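HTH-type transcriptional regulator cbl (Escherichia coli K12, PDB 2FYI) is a LysR-family transcription factor that may act as an accessory regulator within the cys regulon, this chain being its cofactor-binding domain. Local coordinates at residues V15-T20 / R44-Q49; A64-A69 / N203-F208; L91-D96 / I178-R183; A111-I116 / L159-V164. One frame throughout, in Å; residues are numbered along the deposited sequence.

In the fold
The two-lobed domain has the type 2 periplasmic binding protein fold of LysR effector domains. Interactions 1 and 2 lie in one lobe with centres 9 Å apart, joined where Thr17 N donates to Asp65 OD2 and strands 14-20 and 66-69 run side by side. Interactions 3 and 4 lie in the other lobe, centres 10 Å apart, and meet where Leu92 N faces Gly162 O across strands 79-94 and 161-165. Between the lobes the centres are 33 to 36 Å apart, and the nearest atoms of interactions 2 and 4 are about 14 Å from each other. In relatives the effector pocket lies in the cleft between the lobes, and the cofactor probably binds there too.

Interaction 1 (V15-T20 / R44-Q49); sequences VLTIAT and RLELIQ
Glu46 lies across Val15 and Thr17 on one face of two parallel strands, 15-20 and 44-49. Its side chain starts with CB over the backbone, 4.0 Å from Leu16 O. CG, set anti to the carbonyl carbon (chi1 -64°), comes to 4.0 Å from Val15 CG1, and that methyl also flanks the carboxylate. At the tip the two oxygens part company. OE1 turns to Thr17, where OG1 at 3.1 Å makes at most a weak hydrogen bond. OE2 turns to its own strand and takes Arg44 NE at 2.8 Å in a salt bridge, using its anti lone pair, with the carboxylate oxygen close to the guanidinium plane. Arg44 also forms a salt bridge to Asp140 of the second subunit.

The opposite face is buried and largely apolar around Leu16, Ile18 and Leu45. Leu45 CD1 sits between two branches of the neighbouring strand, 3.7 Å from Leu16 CD2 and equally near Ile18 CD1, and helix 29-39 and helix 203-212 cover this side. Five backbone hydrogen bonds tie the strands, among them Glu46 N to Leu16 O at 2.8 Å. Beyond strand 44-49, Leu47 and Ile48 pair in parallel with a strand of the second subunit, carrying the sheet across the interface. The contact thus turns apolar groups toward the helices; on the other face a carboxylate is set among Val15 and Thr17, its charge probably balanced by Arg44.

Interaction 2 (A64-A69 / N203-F208); sequences ADIGIA and NYVWRF
Ile66 pushes its side chain into the angle between Val205 and Phe208, and this is the tight part of the contact. Ile66 CG1 is turned to the side of the backbone N (chi1 -54°), which sends the chain out toward the helix and lets Ile66 CD1 settle 3.7 Å from Phe208 CD2, obliquely to the ring. One turn back, Val205 CG1 lies 3.9 Å from Ile66 CG1, the two side chains running alongside one another, one from the strand and one from the helix. Phe208 CG, set anti to its backbone N (chi1 -174°), carries the ring toward the strand, where it lies between sheet and helix.

Away from this spot the fit slackens. Ile68 reaches the same ring only at 4.3 Å, from CD1 to Phe208 CE2. At the other end, partly exposed Asp65 offers no more than its CB, 4.2 Å from Val205 CG2; its carboxylate is turned to strand 14-20, where OD2 accepts from Thr17 N. Strand and helix meet through carbon atoms. Leu29 and Val32 of helix 29-39 pack against Phe208 as well, so the ring touches both strand 66-69 and helix 29-39.

The axes of strand 66-69 and helix 203-208 run 10.9 Å apart and 22° from parallel, the layered alpha/beta packing of a periplasmic-binding-protein lobe, with a C-terminal helix returning to cover the N-terminal lobe's sheet.

Interaction 3 (L91-D96 / I178-R183); sequences LLVPHD and IRLDTR
Leu91 and Val93 exchange backbone hydrogen bonds with Leu180 and Ile178 in an antiparallel pairing, two for each pair, while Leu92 and Arg179 between them form a non-hydrogen-bonded pair; the strand directions differ by 139°, so the ribbon is clearly twisted. Leu180 N to Leu91 O, at 2.7 Å, and Val93 N to Ile178 O, at 3.0 Å, mark the short and long ends of the set.

On the face of Leu91, Val93 and Leu180, Val93 CG2 lies 4.0 Å from Leu180 CD1, and farther along Leu91 CB meets Thr182 CG2 at 3.8 Å. The face of Leu92 and Arg179 is mixed. There Leu92 CD1 lies 4.0 Å from Arg179 CG, obliquely to the guanidinium. With a kink at its second torsion (143°), Arg179 carries its charged end to Glu174, in a salt bridge through NH2, and to Ser168 OG.

Strand 91-94 is central to this antiparallel part of the second lobe's mixed sheet in the binding-protein fold: its other edge bonds to strand 161-165 through Leu92 and Gly162. Helix 148-157 lies over the Leu92 and Arg179 face, with Lys152 touching both side chains, while Leu163 and Ile161 pack on Leu91 and Val93.

Interaction 4 (A111-I116 / L159-V164); sequences AKWPLI and LGIGLV
The indole of Trp113 is the flat group that begins the contact, and Ile161 comes up against it. Ile161 CD1 touches Trp113 CB at 3.5 Å and lies obliquely to the indole, the two side chains roughly perpendicular. His97 meets the same indole with its ring plane turned about 55° from it. Beside it the puckered ring of Pro114 brings CB to within 3.7 Å of Leu159 O, and the ring also packs on Val142.

After them the chain enters a parallel pairing of strands 115-118 and 161-165, part of an alpha/beta lobe of the type 2 periplasmic binding protein fold. Strand 115-118 sits centrally, with strand 141-145 on its other edge, and helix 148-157 forms the beta-alpha-beta crossover that leads from 141-145 past it to 161-165. Ile161 bonds to segment 111-116 through both its N and its O: the N donates to Pro114 O at 2.9 Å, and the O accepts from Ile116 N at 2.7 Å.

Side chains fill both faces. Leu115 CD2 lies 3.6 Å from Ile161 CD1, and Leu115 CD1 reaches Leu163 CD1 at 3.9 Å; Phe132 of helix 125-134 packs on this leucine. Ile116 points to the other face, under Ile151, Tyr154 and Val155 of helix 148-157. With chi1 at -52° its CG1 leans beside the backbone N, leading CD1 back to Gly160 and Leu159 in the loop before strand 161-165. The third backbone bond is the longest: Leu163 N reaches Ile116 O at 3.2 Å, tilted 28° from the carbonyl plane.

Interaction 1 (V15-T20 / R44-Q49)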
loop_
_atom_site.group_PDB
_atom_site.type_symbol
_atom_site.label_atom_id
_atom_site.label_comp_id
_atom_site.label_asym_id
_atom_site.label_seq_id
_atom_site.Cartn_x
_atom_site.Cartn_y
_atom_site.Cartn_z
ATOM N N VAL A 15 -1.325 -12.888 -22.601
ATOM C CA VAL A 15 -1.331 -12.347 -21.272
ATOM C C VAL A 15 -0.530 -11.051 -21.262
ATOM O O VAL A 15 0.628 -11.025 -21.670
ATOM C CB VAL A 15 -0.720 -13.336 -20.285
ATOM C CG1 VAL A 15 -0.875 -12.812 -18.873
ATOM C CG2 VAL A 15 -1.355 -14.703 -20.445
ATOM N N LEU A 16 -1.142 -9.969 -20.800
ATOM C CA LEU A 16 -0.418 -8.726 -20.636
ATOM C C LEU A 16 -0.115 -8.539 -19.161
ATOM O O LEU A 16 -1.028 -8.444 -18.356
ATOM C CB LEU A 16 -1.257 -7.556 -21.129
ATOM C CG LEU A 16 -0.667 -6.182 -20.842
ATOM C CD1 LEU A 16 0.626 -5.999 -21.598
ATOM C CD2 LEU A 16 -1.655 -5.133 -21.244
ATOM N N THR A 17 1.156 -8.479 -18.795
ATOM C CA THR A 17 1.489 -8.247 -17.408
ATOM C C THR A 17 1.981 -6.805 -17.194
ATOM O O THR A 17 2.962 -6.380 -17.797
ATOM C CB THR A 17 2.522 -9.268 -16.887
ATOM O OG1 THR A 17 1.954 -10.576 -16.927
ATOM C CG2 THR A 17 2.886 -8.966 -15.445
ATOM N N ILE A 18 1.297 -6.060 -16.327
ATOM C CA ILE A 18 1.683 -4.697 -15.997
ATOM C C ILE A 18 2.134 -4.632 -14.558
ATOM O O ILE A 18 1.463 -5.157 -13.680
ATOM C CB ILE A 18 0.511 -3.756 -16.157
ATOM C CG1 ILE A 18 0.233 -3.576 -17.649
ATOM C CG2 ILE A 18 0.766 -2.425 -15.414
ATOM C CD1 ILE A 18 -1.179 -3.120 -17.945
ATOM N N ALA A 19 3.279 -4.000 -14.324
ATOM C CA ALA A 19 3.779 -3.826 -12.982
ATOM C C ALA A 19 3.662 -2.351 -12.636
ATOM O O ALA A 19 4.014 -1.470 -13.441
ATOM C CB ALA A 19 5.199 -4.304 -12.877
ATOM N N THR A 20 3.145 -2.077 -11.452
ATOM C CA THR A 20 2.880 -0.711 -11.100
ATOM C C THR A 20 2.842 -0.423 -9.593
ATOM O O THR A 20 2.926 -1.324 -8.766
ATOM C CB THR A 20 1.585 -0.277 -11.740
ATOM O OG1 THR A 20 1.532 1.140 -11.719
ATOM C CG2 THR A 20 0.384 -0.855 -11.018
ATOM N N ARG A 44 -5.895 -11.608 -21.693
ATOM C CA ARG A 44 -5.840 -11.657 -20.229
ATOM C C ARG A 44 -4.881 -10.603 -19.658
ATOM O O ARG A 44 -3.687 -10.517 -20.023
ATOM C CB ARG A 44 -5.449 -13.062 -19.780
ATOM C CG ARG A 44 -5.024 -13.186 -18.362
ATOM C CD ARG A 44 -4.642 -14.640 -18.054
ATOM N NE ARG A 44 -4.136 -14.740 -16.682
ATOM C CZ ARG A 44 -4.733 -15.397 -15.689
ATOM N NH1 ARG A 44 -4.185 -15.388 -14.478
ATOM N NH2 ARG A 44 -5.861 -16.068 -15.898
ATOM N N LEU A 45 -5.419 -9.793 -18.766
ATOM C CA LEU A 45 -4.673 -8.711 -18.168
ATOM C C LEU A 45 -4.257 -9.087 -16.739
ATOM O O LEU A 45 -5.103 -9.400 -15.942
ATOM C CB LEU A 45 -5.571 -7.486 -18.133
ATOM C CG LEU A 45 -4.912 -6.312 -17.445
ATOM C CD1 LEU A 45 -3.771 -5.785 -18.319
ATOM C CD2 LEU A 45 -5.929 -5.241 -17.252
ATOM N N GLU A 46 -2.967 -9.066 -16.411
ATOM C CA GLU A 46 -2.513 -9.289 -15.024
ATOM C C GLU A 46 -1.738 -8.092 -14.477
ATOM O O GLU A 46 -0.946 -7.480 -15.219
ATOM C CB GLU A 46 -1.593 -10.483 -14.930
ATOM C CG GLU A 46 -2.211 -11.787 -15.284
ATOM C CD GLU A 46 -1.153 -12.868 -15.559
ATOM O OE1 GLU A 46 0.070 -12.523 -15.487
ATOM O OE2 GLU A 46 -1.543 -14.043 -15.869
ATOM N N LEU A 47 -1.933 -7.767 -13.192
ATOM C CA LEU A 47 -1.170 -6.679 -12.579
ATOM C C LEU A 47 -0.382 -7.129 -11.382
ATOM O O LEU A 47 -0.896 -7.893 -10.574
ATOM C CB LEU A 47 -2.080 -5.580 -12.065
ATOM C CG LEU A 47 -3.229 -4.906 -12.811
ATOM C CD1 LEU A 47 -2.971 -3.390 -12.614
ATOM C CD2 LEU A 47 -3.305 -5.302 -14.295
ATOM N N ILE A 48 0.842 -6.615 -11.245
ATOM C CA ILE A 48 1.648 -6.813 -10.041
ATOM C C ILE A 48 1.853 -5.444 -9.431
ATOM O O ILE A 48 2.208 -4.493 -10.130
ATOM C CB ILE A 48 3.054 -7.395 -10.336
ATOM C CG1 ILE A 48 3.055 -8.159 -11.672
ATOM C CG2 ILE A 48 3.560 -8.227 -9.159
ATOM C CD1 ILE A 48 3.957 -9.478 -11.768
ATOM N N GLN A 49 1.625 -5.329 -8.131
ATOM C CA GLN A 49 1.914 -4.086 -7.444
ATOM C C GLN A 49 3.264 -4.168 -6.768
ATOM O O GLN A 49 3.579 -5.161 -6.130
ATOM C CB GLN A 49 0.866 -3.808 -6.386
ATOM C CG GLN A 49 1.125 -2.554 -5.543
ATOM C CD GLN A 49 0.073 -2.398 -4.455
ATOM O OE1 GLN A 49 -0.824 -3.246 -4.324
ATOM N NE2 GLN A 49 0.171 -1.337 -3.671
#

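Interaction 2 (A64-A69 / N203-F208)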
loop_
_atom_site.group_PDB
_atom_site.type_symbol
_atom_site.label_atom_id
_atom_site.label_comp_id
_atom_site.label_asym_id
_atom_site.label_seq_id
_atom_site.Cartn_x
_atom_site.Cartn_y
_atom_site.Cartn_z
ATOM N N ALA A 64 7.505 -8.720 -16.372
ATOM C CA ALA A 64 6.416 -7.815 -16.688
ATOM C C ALA A 64 6.656 -7.237 -18.059
ATOM O O ALA A 64 7.787 -7.052 -18.459
ATOM C CB ALA A 64 6.332 -6.725 -15.669
ATOM N N ASP A 65 5.582 -6.937 -18.766
ATOM C CA ASP A 65 5.657 -6.335 -20.073
ATOM C C ASP A 65 5.823 -4.801 -19.993
ATOM O O ASP A 65 6.695 -4.247 -20.640
ATOM C CB ASP A 65 4.420 -6.757 -20.886
ATOM C CG ASP A 65 4.188 -8.315 -20.890
ATOM O OD1 ASP A 65 5.141 -9.089 -21.185
ATOM O OD2 ASP A 65 3.041 -8.791 -20.635
ATOM N N ILE A 66 5.000 -4.131 -19.186
ATOM C CA ILE A 66 5.037 -2.670 -19.021
ATOM C C ILE A 66 5.209 -2.286 -17.552
ATOM O O ILE A 66 4.566 -2.879 -16.685
ATOM C CB ILE A 66 3.719 -2.034 -19.499
ATOM C CG1 ILE A 66 3.419 -2.476 -20.917
ATOM C CG2 ILE A 66 3.793 -0.542 -19.477
ATOM C CD1 ILE A 66 2.020 -2.253 -21.295
ATOM N N GLY A 67 6.067 -1.302 -17.272
ATOM C CA GLY A 67 6.247 -0.814 -15.916
ATOM C C GLY A 67 5.699 0.595 -15.825
ATOM O O GLY A 67 5.915 1.406 -16.732
ATOM N N ILE A 68 4.981 0.897 -14.743
ATOM C CA ILE A 68 4.419 2.243 -14.578
ATOM C C ILE A 68 4.676 2.784 -13.190
ATOM O O ILE A 68 4.200 2.221 -12.186
ATOM C CB ILE A 68 2.910 2.264 -14.829
ATOM C CG1 ILE A 68 2.612 1.860 -16.279
ATOM C CG2 ILE A 68 2.354 3.628 -14.527
ATOM C CD1 ILE A 68 1.316 1.069 -16.455
ATOM N N ALA A 69 5.439 3.875 -13.133
ATOM C CA ALA A 69 5.817 4.487 -11.856
ATOM C C ALA A 69 6.292 5.913 -12.076
ATOM O O ALA A 69 6.516 6.337 -13.219
ATOM C CB ALA A 69 6.889 3.681 -11.190
ATOM N N ASN A 203 1.354 -7.475 -30.141
ATOM C CA ASN A 203 0.705 -6.274 -30.673
ATOM C C ASN A 203 -0.007 -5.443 -29.607
ATOM O O ASN A 203 0.049 -4.206 -29.628
ATOM C CB ASN A 203 -0.254 -6.618 -31.815
ATOM C CG ASN A 203 -1.395 -7.534 -31.381
ATOM O OD1 ASN A 203 -1.169 -8.618 -30.854
ATOM N ND2 ASN A 203 -2.636 -7.092 -31.607
ATOM N N TYR A 204 -0.661 -6.123 -28.662
ATOM C CA TYR A 204 -1.427 -5.437 -27.626
ATOM C C TYR A 204 -0.604 -4.591 -26.623
ATOM O O TYR A 204 -1.143 -3.648 -26.020
ATOM C CB TYR A 204 -2.371 -6.392 -26.905
ATOM C CG TYR A 204 -1.712 -7.588 -26.301
ATOM C CD1 TYR A 204 -1.926 -8.867 -26.829
ATOM C CD2 TYR A 204 -0.876 -7.466 -25.192
ATOM C CE1 TYR A 204 -1.317 -10.011 -26.256
ATOM C CE2 TYR A 204 -0.253 -8.595 -24.603
ATOM C CZ TYR A 204 -0.478 -9.864 -25.138
ATOM O OH TYR A 204 0.126 -10.982 -24.571
ATOM N N VAL A 205 0.678 -4.912 -26.437
ATOM C CA VAL A 205 1.511 -4.121 -25.528
ATOM C C VAL A 205 1.676 -2.786 -26.204
ATOM O O VAL A 205 1.503 -1.746 -25.582
ATOM C CB VAL A 205 2.922 -4.727 -25.336
ATOM C CG1 VAL A 205 3.835 -3.789 -24.522
ATOM C CG2 VAL A 205 2.837 -6.111 -24.742
ATOM N N TRP A 206 1.987 -2.818 -27.502
ATOM C CA TRP A 206 2.221 -1.575 -28.244
ATOM C C TRP A 206 0.974 -0.704 -28.192
ATOM O O TRP A 206 1.056 0.508 -27.988
ATOM C CB TRP A 206 2.643 -1.836 -29.686
ATOM C CG TRP A 206 3.888 -2.628 -29.830
ATOM C CD1 TRP A 206 4.025 -3.869 -30.435
ATOM C CD2 TRP A 206 5.188 -2.262 -29.381
ATOM N NE1 TRP A 206 5.342 -4.280 -30.392
ATOM C CE2 TRP A 206 6.076 -3.313 -29.747
ATOM C CE3 TRP A 206 5.700 -1.152 -28.708
ATOM C CZ2 TRP A 206 7.448 -3.274 -29.446
ATOM C CZ3 TRP A 206 7.057 -1.115 -28.412
ATOM C CH2 TRP A 206 7.913 -2.166 -28.781
ATOM N N ARG A 207 -0.186 -1.338 -28.336
ATOM C CA ARG A 207 -1.417 -0.593 -28.249
ATOM C C ARG A 207 -1.687 0.024 -26.881
ATOM O O ARG A 207 -2.137 1.153 -26.795
ATOM C CB ARG A 207 -2.608 -1.420 -28.671
ATOM C CG ARG A 207 -3.794 -0.498 -28.837
ATOM C CD ARG A 207 -3.620 0.359 -30.096
ATOM N NE ARG A 207 -4.136 -0.396 -31.239
ATOM C CZ ARG A 207 -5.401 -0.320 -31.668
ATOM N NH1 ARG A 207 -6.260 0.518 -31.065
ATOM N NH2 ARG A 207 -5.811 -1.058 -32.709
ATOM N N PHE A 208 -1.423 -0.715 -25.811
ATOM C CA PHE A 208 -1.680 -0.198 -24.482
ATOM C C PHE A 208 -1.020 1.146 -24.274
ATOM O O PHE A 208 -1.609 2.055 -23.699
ATOM C CB PHE A 208 -1.162 -1.155 -23.423
ATOM C CG PHE A 208 -1.522 -0.743 -22.025
ATOM C CD1 PHE A 208 -2.659 -1.231 -21.419
ATOM C CD2 PHE A 208 -0.731 0.161 -21.322
ATOM C CE1 PHE A 208 -3.001 -0.828 -20.127
ATOM C CE2 PHE A 208 -1.070 0.559 -20.022
ATOM C CZ PHE A 208 -2.204 0.065 -19.437
#

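Interaction 3 (L91-D96 / I178-R183)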
loop_
_atom_site.group_PDB
_atom_site.type_symbol
_atom_site.label_atom_id
_atom_site.label_comp_id
_atom_site.label_asym_id
_atom_site.label_seq_id
_atom_site.Cartn_x
_atom_site.Cartn_y
_atom_site.Cartn_z
ATOM N N LEU A 91 -2.020 19.388 -0.344
ATOM C CA LEU A 91 -1.930 19.333 1.110
ATOM C C LEU A 91 -3.269 18.878 1.631
ATOM O O LEU A 91 -4.295 19.471 1.309
ATOM C CB LEU A 91 -1.537 20.707 1.670
ATOM C CG LEU A 91 -1.249 20.788 3.172
ATOM C CD1 LEU A 91 -0.149 19.850 3.544
ATOM C CD2 LEU A 91 -0.861 22.170 3.584
ATOM N N LEU A 92 -3.269 17.801 2.406
ATOM C CA LEU A 92 -4.527 17.247 2.948
ATOM C C LEU A 92 -4.693 17.549 4.444
ATOM O O LEU A 92 -3.883 17.135 5.258
ATOM C CB LEU A 92 -4.585 15.738 2.694
ATOM C CG LEU A 92 -5.840 14.956 3.092
ATOM C CD1 LEU A 92 -7.014 15.414 2.285
ATOM C CD2 LEU A 92 -5.633 13.453 2.910
ATOM N N VAL A 93 -5.723 18.285 4.815
ATOM C CA VAL A 93 -5.867 18.693 6.223
ATOM C C VAL A 93 -7.285 18.537 6.722
ATOM O O VAL A 93 -8.211 18.526 5.934
ATOM C CB VAL A 93 -5.508 20.169 6.448
ATOM C CG1 VAL A 93 -4.070 20.403 6.077
ATOM C CG2 VAL A 93 -6.420 21.076 5.653
ATOM N N PRO A 94 -7.474 18.389 8.036
ATOM C CA PRO A 94 -8.841 18.331 8.562
ATOM C C PRO A 94 -9.634 19.613 8.322
ATOM O O PRO A 94 -9.053 20.687 8.194
ATOM C CB PRO A 94 -8.633 18.110 10.059
ATOM C CG PRO A 94 -7.253 17.621 10.198
ATOM C CD PRO A 94 -6.469 18.211 9.095
ATOM N N HIS A 95 -10.958 19.482 8.280
ATOM C CA HIS A 95 -11.854 20.597 7.934
ATOM C C HIS A 95 -11.572 21.900 8.682
ATOM O O HIS A 95 -11.686 22.989 8.099
ATOM C CB HIS A 95 -13.345 20.224 8.091
ATOM C CG HIS A 95 -14.012 19.792 6.815
ATOM N ND1 HIS A 95 -13.647 20.280 5.577
ATOM C CD2 HIS A 95 -15.042 18.939 6.590
ATOM C CE1 HIS A 95 -14.405 19.729 4.644
ATOM N NE2 HIS A 95 -15.257 18.908 5.232
ATOM N N ASP A 96 -11.221 21.806 9.959
ATOM C CA ASP A 96 -11.105 23.005 10.753
ATOM C C ASP A 96 -9.672 23.320 11.188
ATOM O O ASP A 96 -9.464 23.910 12.252
ATOM C CB ASP A 96 -12.113 22.975 11.923
ATOM C CG ASP A 96 -13.513 23.737 11.584
ATOM O OD1 ASP A 96 -13.920 23.841 10.371
ATOM O OD2 ASP A 96 -14.219 24.241 12.541
ATOM N N ILE A 178 -10.017 18.274 3.711
ATOM C CA ILE A 178 -10.017 19.200 2.581
ATOM C C ILE A 178 -8.618 19.245 1.955
ATOM O O ILE A 178 -7.611 19.124 2.665
ATOM C CB ILE A 178 -10.502 20.605 3.028
ATOM C CG1 ILE A 178 -10.300 21.643 1.928
ATOM C CG2 ILE A 178 -9.817 21.032 4.315
ATOM C CD1 ILE A 178 -11.114 22.922 2.146
ATOM N N ARG A 179 -8.555 19.382 0.631
ATOM C CA ARG A 179 -7.271 19.492 -0.077
ATOM C C ARG A 179 -6.891 20.956 -0.318
ATOM O O ARG A 179 -7.648 21.686 -0.904
ATOM C CB ARG A 179 -7.342 18.727 -1.399
ATOM C CG ARG A 179 -6.953 17.270 -1.267
ATOM C CD ARG A 179 -7.786 16.298 -2.151
ATOM N NE ARG A 179 -7.548 14.894 -1.761
ATOM C CZ ARG A 179 -6.453 14.187 -2.097
ATOM N NH1 ARG A 179 -5.505 14.731 -2.869
ATOM N NH2 ARG A 179 -6.310 12.928 -1.679
ATOM N N LEU A 180 -5.740 21.402 0.152
ATOM C CA LEU A 180 -5.320 22.772 -0.135
ATOM C C LEU A 180 -4.276 22.752 -1.257
ATOM O O LEU A 180 -3.391 21.866 -1.298
ATOM C CB LEU A 180 -4.765 23.437 1.112
ATOM C CG LEU A 180 -5.639 23.435 2.383
ATOM C CD1 LEU A 180 -5.029 24.158 3.582
ATOM C CD2 LEU A 180 -6.961 24.024 2.027
ATOM N N ASP A 181 -4.396 23.693 -2.188
ATOM C CA ASP A 181 -3.610 23.681 -3.419
ATOM C C ASP A 181 -2.190 24.164 -3.130
ATOM O O ASP A 181 -1.999 25.284 -2.660
ATOM C CB ASP A 181 -4.292 24.604 -4.440
ATOM C CG ASP A 181 -3.457 24.824 -5.721
ATOM O OD1 ASP A 181 -2.214 24.761 -5.654
ATOM O OD2 ASP A 181 -4.040 25.083 -6.808
ATOM N N THR A 182 -1.192 23.329 -3.409
ATOM C CA THR A 182 0.195 23.727 -3.192
ATOM C C THR A 182 1.078 23.573 -4.425
ATOM O O THR A 182 2.271 23.336 -4.303
ATOM C CB THR A 182 0.847 22.937 -2.034
ATOM O OG1 THR A 182 0.860 21.532 -2.343
ATOM C CG2 THR A 182 0.099 23.159 -0.750
ATOM N N ARG A 183 0.510 23.703 -5.615
ATOM C CA ARG A 183 1.303 23.599 -6.830
ATOM C C ARG A 183 2.377 24.675 -6.902
ATOM O O ARG A 183 3.435 24.474 -7.495
ATOM C CB ARG A 183 0.423 23.719 -8.058
ATOM C CG ARG A 183 -0.453 22.552 -8.292
ATOM C CD ARG A 183 -1.587 22.903 -9.285
ATOM N NE ARG A 183 -2.612 21.844 -9.336
ATOM C CZ ARG A 183 -3.425 21.535 -8.321
ATOM N NH1 ARG A 183 -3.354 22.200 -7.158
ATOM N NH2 ARG A 183 -4.311 20.550 -8.456
#

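Interaction 4 (A111-I116 / L159-V164)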
loop_
_atom_site.group_PDB
_atom_site.type_symbol
_atom_site.label_atom_id
_atom_site.label_comp_id
_atom_site.label_asym_id
_atom_site.label_seq_id
_atom_site.Cartn_x
_atom_site.Cartn_y
_atom_site.Cartn_z
ATOM N N ALA A 111 6.081 23.884 7.224
ATOM C CA ALA A 111 7.169 23.150 7.867
ATOM C C ALA A 111 7.016 23.012 9.391
ATOM O O ALA A 111 7.655 22.167 10.016
ATOM C CB ALA A 111 8.497 23.743 7.503
ATOM N N LYS A 112 6.156 23.849 9.966
ATOM C CA LYS A 112 5.866 23.872 11.394
ATOM C C LYS A 112 5.092 22.676 11.858
ATOM O O LYS A 112 5.122 22.389 13.049
ATOM C CB LYS A 112 5.056 25.090 11.755
ATOM C CG LYS A 112 5.768 26.328 11.378
ATOM C CD LYS A 112 5.293 27.507 12.210
ATOM C CE LYS A 112 5.760 28.850 11.618
ATOM N NZ LYS A 112 7.241 28.851 11.312
ATOM N N TRP A 113 4.399 21.969 10.969
ATOM C CA TRP A 113 3.472 20.927 11.442
ATOM C C TRP A 113 4.000 19.528 11.219
ATOM O O TRP A 113 4.872 19.318 10.360
ATOM C CB TRP A 113 2.149 21.060 10.735
ATOM C CG TRP A 113 1.641 22.419 10.822
ATOM C CD1 TRP A 113 2.041 23.533 10.081
ATOM C CD2 TRP A 113 0.648 22.862 11.705
ATOM N NE1 TRP A 113 1.329 24.639 10.485
ATOM C CE2 TRP A 113 0.474 24.253 11.484
ATOM C CE3 TRP A 113 -0.114 22.222 12.670
ATOM C CZ2 TRP A 113 -0.430 24.992 12.179
ATOM C CZ3 TRP A 113 -0.985 22.951 13.377
ATOM C CH2 TRP A 113 -1.158 24.331 13.126
ATOM N N PRO A 114 3.498 18.555 11.998
ATOM C CA PRO A 114 3.832 17.140 11.754
ATOM C C PRO A 114 3.430 16.681 10.339
ATOM O O PRO A 114 2.284 16.813 9.991
ATOM C CB PRO A 114 2.994 16.407 12.832
ATOM C CG PRO A 114 2.803 17.417 13.897
ATOM C CD PRO A 114 2.631 18.721 13.178
ATOM N N LEU A 115 4.340 16.169 9.523
ATOM C CA LEU A 115 3.934 15.714 8.187
ATOM C C LEU A 115 3.700 14.234 8.097
ATOM O O LEU A 115 4.406 13.426 8.736
ATOM C CB LEU A 115 4.968 16.009 7.151
ATOM C CG LEU A 115 5.050 17.489 6.902
ATOM C CD1 LEU A 115 5.913 17.739 5.646
ATOM C CD2 LEU A 115 3.631 18.061 6.767
ATOM N N ILE A 116 2.719 13.878 7.274
ATOM C CA ILE A 116 2.455 12.504 6.966
ATOM C C ILE A 116 2.579 12.420 5.476
ATOM O O ILE A 116 1.778 12.977 4.742
ATOM C CB ILE A 116 1.059 12.100 7.376
ATOM C CG1 ILE A 116 0.814 12.466 8.822
ATOM C CG2 ILE A 116 0.840 10.604 7.174
ATOM C CD1 ILE A 116 -0.615 12.332 9.149
ATOM N N LEU A 159 -3.051 12.670 13.743
ATOM C CA LEU A 159 -1.599 12.596 13.878
ATOM C C LEU A 159 -0.795 13.760 13.284
ATOM O O LEU A 159 0.307 14.018 13.780
ATOM C CB LEU A 159 -1.111 11.318 13.256
ATOM C CG LEU A 159 0.273 10.863 13.684
ATOM C CD1 LEU A 159 0.254 10.415 15.152
ATOM C CD2 LEU A 159 0.714 9.729 12.768
ATOM N N GLY A 160 -1.326 14.436 12.249
ATOM C CA GLY A 160 -0.591 15.452 11.474
ATOM C C GLY A 160 -1.245 15.851 10.136
ATOM O O GLY A 160 -2.370 15.463 9.839
ATOM N N ILE A 161 -0.579 16.634 9.308
ATOM C CA ILE A 161 -1.143 16.943 7.997
ATOM C C ILE A 161 -0.461 16.120 6.890
ATOM O O ILE A 161 0.613 15.541 7.101
ATOM C CB ILE A 161 -0.983 18.426 7.667
ATOM C CG1 ILE A 161 0.502 18.766 7.548
ATOM C CG2 ILE A 161 -1.655 19.267 8.711
ATOM C CD1 ILE A 161 0.821 20.203 7.641
ATOM N N GLY A 162 -1.063 16.062 5.710
ATOM C CA GLY A 162 -0.547 15.156 4.694
ATOM C C GLY A 162 -0.137 15.839 3.416
ATOM O O GLY A 162 -0.788 16.793 2.963
ATOM N N LEU A 163 0.956 15.368 2.830
ATOM C CA LEU A 163 1.277 15.727 1.452
ATOM C C LEU A 163 0.953 14.527 0.584
ATOM O O LEU A 163 1.554 13.467 0.752
ATOM C CB LEU A 163 2.737 16.131 1.327
ATOM C CG LEU A 163 2.906 17.564 1.857
ATOM C CD1 LEU A 163 4.334 17.921 2.053
ATOM C CD2 LEU A 163 2.278 18.559 0.920
ATOM N N VAL A 164 -0.041 14.659 -0.286
ATOM C CA VAL A 164 -0.466 13.547 -1.139
ATOM C C VAL A 164 -0.527 13.950 -2.598
ATOM O O VAL A 164 -0.828 15.087 -2.916
ATOM C CB VAL A 164 -1.852 13.023 -0.757
ATOM C CG1 VAL A 164 -1.823 12.461 0.597
ATOM C CG2 VAL A 164 -2.867 14.133 -0.806
#